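Long-range contact in chitinase (Chromobacterium violaceum, PDB 4TXG), which probably hydrolyses the glycosidic bonds of chitin, as a family 18 glycoside hydrolase with a carbohydrate-binding module: residues 707-713 / 753-759. Numbering follows the deposited sequence.
Sequences IADQSGF and VTLDVVY. With CS (cesium ion), chain B.
Ala708 and Val758 form an antiparallel hydrogen-bonded pair. Ala708 N gives to Val758 O at 3.1 Å, and Val758 N gives to Ala708 O at 2.8 Å. Asp709 and Val757 follow as a non-hydrogen-bonded pair. Gln710 N then bonds Asp756 O at 2.7 Å.

Beyond this the chain turns, and a side chain takes over the pairing. Ser711 OG, placed beside its own backbone N (chi1 -57°), accepts from Asp756 N at 3.0 Å in a nearly straight bond. Asp709 shapes the turn. Its OD2 accepts from Ser711 N, an Asx turn, and with its syn lone pair from Phe713 N at 2.8 Å. Its OD1 accepts from Leu715 N. Ser711 O and two waters bind a cesium ion.

The apolar contacts lie at both ends. Leu755 CB sits over one face of the Phe713 ring, 3.9 Å from its centroid, a CH-pi contact. Val753 CG2 meets the ring edge near CZ. Ile707 lies alongside Tyr759, with Ile707 CD1 4.0 Å from Tyr759 CD1.

Both segments fall in the chitinase C family region. Strand 708-709 is the short edge of a four-stranded antiparallel sheet. Strand 678-683 pairs with the other side of 752-758. Ile707 and Phe713 pack on Val737 and Val739 of strand 734-740, joining this sheet to a second one.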
loop_
_atom_site.group_PDB
_atom_site.type_symbol
_atom_site.label_atom_id
_atom_site.label_comp_id
_atom_site.label_asym_id
_atom_site.label_seq_id
_atom_site.Cartn_x
_atom_site.Cartn_y
_atom_site.Cartn_z
ATOM N N ILE A 707 -1.208 4.480 25.590
ATOM C CA ILE A 707 0.212 4.769 25.450
ATOM C C ILE A 707 0.748 5.430 26.725
ATOM O O ILE A 707 0.075 6.249 27.347
ATOM C CB ILE A 707 0.465 5.661 24.219
ATOM C CG1 ILE A 707 1.948 6.009 24.073
ATOM C CG2 ILE A 707 -0.379 6.919 24.294
ATOM C CD1 ILE A 707 2.309 6.495 22.670
ATOM N N ALA A 708 1.941 5.031 27.142
ATOM C CA ALA A 708 2.504 5.524 28.390
ATOM C C ALA A 708 4.016 5.620 28.263
ATOM O O ALA A 708 4.576 5.241 27.231
ATOM C CB ALA A 708 2.116 4.614 29.541
ATOM N N ASP A 709 4.688 6.132 29.287
ATOM C CA ASP A 709 6.144 6.087 29.258
ATOM C C ASP A 709 6.659 5.257 30.429
ATOM O O ASP A 709 5.951 5.058 31.421
ATOM C CB ASP A 709 6.755 7.501 29.253
ATOM C CG ASP A 709 6.717 8.176 30.613
ATOM O OD1 ASP A 709 5.698 8.819 30.930
ATOM O OD2 ASP A 709 7.724 8.095 31.353
ATOM N N GLN A 710 7.879 4.748 30.288
ATOM C CA GLN A 710 8.491 3.882 31.294
ATOM C C GLN A 710 9.559 4.602 32.098
ATOM O O GLN A 710 10.345 3.964 32.800
ATOM C CB GLN A 710 9.127 2.656 30.639
ATOM C CG GLN A 710 8.164 1.621 30.133
ATOM C CD GLN A 710 8.863 0.558 29.305
ATOM O OE1 GLN A 710 9.791 0.853 28.547
ATOM N NE2 GLN A 710 8.411 -0.687 29.433
ATOM N N SER A 711 9.599 5.925 31.995
ATOM C CA SER A 711 10.684 6.688 32.594
ATOM C C SER A 711 10.203 7.573 33.735
ATOM O O SER A 711 10.969 8.374 34.271
ATOM C CB SER A 711 11.381 7.536 31.527
ATOM O OG SER A 711 11.865 6.724 30.470
ATOM N N GLY A 712 8.934 7.420 34.108
ATOM C CA GLY A 712 8.359 8.179 35.203
ATOM C C GLY A 712 7.940 9.597 34.847
ATOM O O GLY A 712 7.689 10.403 35.743
ATOM N N PHE A 713 7.863 9.894 33.549
ATOM C CA PHE A 713 7.469 11.222 33.046
ATOM C C PHE A 713 5.956 11.493 33.135
ATOM O O PHE A 713 5.524 12.645 33.129
ATOM C CB PHE A 713 7.892 11.392 31.578
ATOM C CG PHE A 713 9.352 11.698 31.373
ATOM C CD1 PHE A 713 10.324 10.751 31.660
ATOM C CD2 PHE A 713 9.748 12.920 30.831
ATOM C CE1 PHE A 713 11.673 11.028 31.458
ATOM C CE2 PHE A 713 11.098 13.208 30.626
ATOM C CZ PHE A 713 12.060 12.259 30.940
ATOM N N VAL A 753 16.734 15.300 25.622
ATOM C CA VAL A 753 16.276 14.436 26.698
ATOM C C VAL A 753 15.583 13.239 26.053
ATOM O O VAL A 753 14.994 13.368 24.989
ATOM C CB VAL A 753 15.328 15.173 27.678
ATOM C CG1 VAL A 753 14.047 15.606 26.989
ATOM C CG2 VAL A 753 15.034 14.308 28.897
ATOM N N THR A 754 15.689 12.069 26.672
ATOM C CA THR A 754 15.037 10.882 26.132
ATOM C C THR A 754 14.118 10.241 27.161
ATOM O O THR A 754 14.337 10.354 28.372
ATOM C CB THR A 754 16.053 9.831 25.682
ATOM O OG1 THR A 754 16.839 9.431 26.813
ATOM C CG2 THR A 754 16.966 10.381 24.600
ATOM N N LEU A 755 13.088 9.565 26.671
ATOM C CA LEU A 755 12.219 8.780 27.534
ATOM C C LEU A 755 11.746 7.552 26.782
ATOM O O LEU A 755 11.563 7.592 25.566
ATOM C CB LEU A 755 11.021 9.595 28.020
ATOM C CG LEU A 755 10.176 10.327 26.982
ATOM C CD1 LEU A 755 8.729 10.384 27.450
ATOM C CD2 LEU A 755 10.713 11.729 26.755
ATOM N N ASP A 756 11.555 6.462 27.513
ATOM C CA ASP A 756 11.052 5.241 26.914
ATOM C C ASP A 756 9.535 5.276 26.917
ATOM O O ASP A 756 8.923 5.559 27.939
ATOM C CB ASP A 756 11.566 4.021 27.669
ATOM C CG ASP A 756 13.081 3.934 27.655
ATOM O OD1 ASP A 756 13.666 3.966 26.551
ATOM O OD2 ASP A 756 13.680 3.844 28.747
ATOM N N VAL A 757 8.928 5.011 25.768
ATOM C CA VAL A 757 7.471 4.990 25.694
ATOM C C VAL A 757 7.033 3.572 25.407
ATOM O O VAL A 757 7.845 2.748 25.003
ATOM C CB VAL A 757 6.933 5.943 24.623
ATOM C CG1 VAL A 757 7.448 7.355 24.890
ATOM C CG2 VAL A 757 7.339 5.491 23.231
ATOM N N VAL A 758 5.764 3.269 25.648
ATOM C CA VAL A 758 5.249 1.935 25.344
ATOM C C VAL A 758 3.863 2.062 24.747
ATOM O O VAL A 758 3.021 2.792 25.275
ATOM C CB VAL A 758 5.167 1.026 26.589
ATOM C CG1 VAL A 758 4.563 -0.323 26.232
ATOM C CG2 VAL A 758 6.518 0.807 27.160
ATOM N N TYR A 759 3.637 1.378 23.632
ATOM C CA TYR A 759 2.295 1.261 23.063
ATOM C C TYR A 759 2.154 -0.131 22.433
ATOM O O TYR A 759 3.137 -0.870 22.340
ATOM C CB TYR A 759 2.014 2.377 22.052
ATOM C CG TYR A 759 3.071 2.559 20.983
ATOM C CD1 TYR A 759 4.197 3.348 21.206
ATOM C CD2 TYR A 759 2.925 1.968 19.738
ATOM C CE1 TYR A 759 5.167 3.518 20.220
ATOM C CE2 TYR A 759 3.884 2.131 18.753
ATOM C CZ TYR A 759 5.004 2.906 19.002
ATOM O OH TYR A 759 5.947 3.070 18.013
HETATM CS CS CS B . 11.681 11.015 35.620
HETATM O O HOH W 1 9.041 12.408 36.803
HETATM O O HOH W 2 13.746 13.039 35.591
#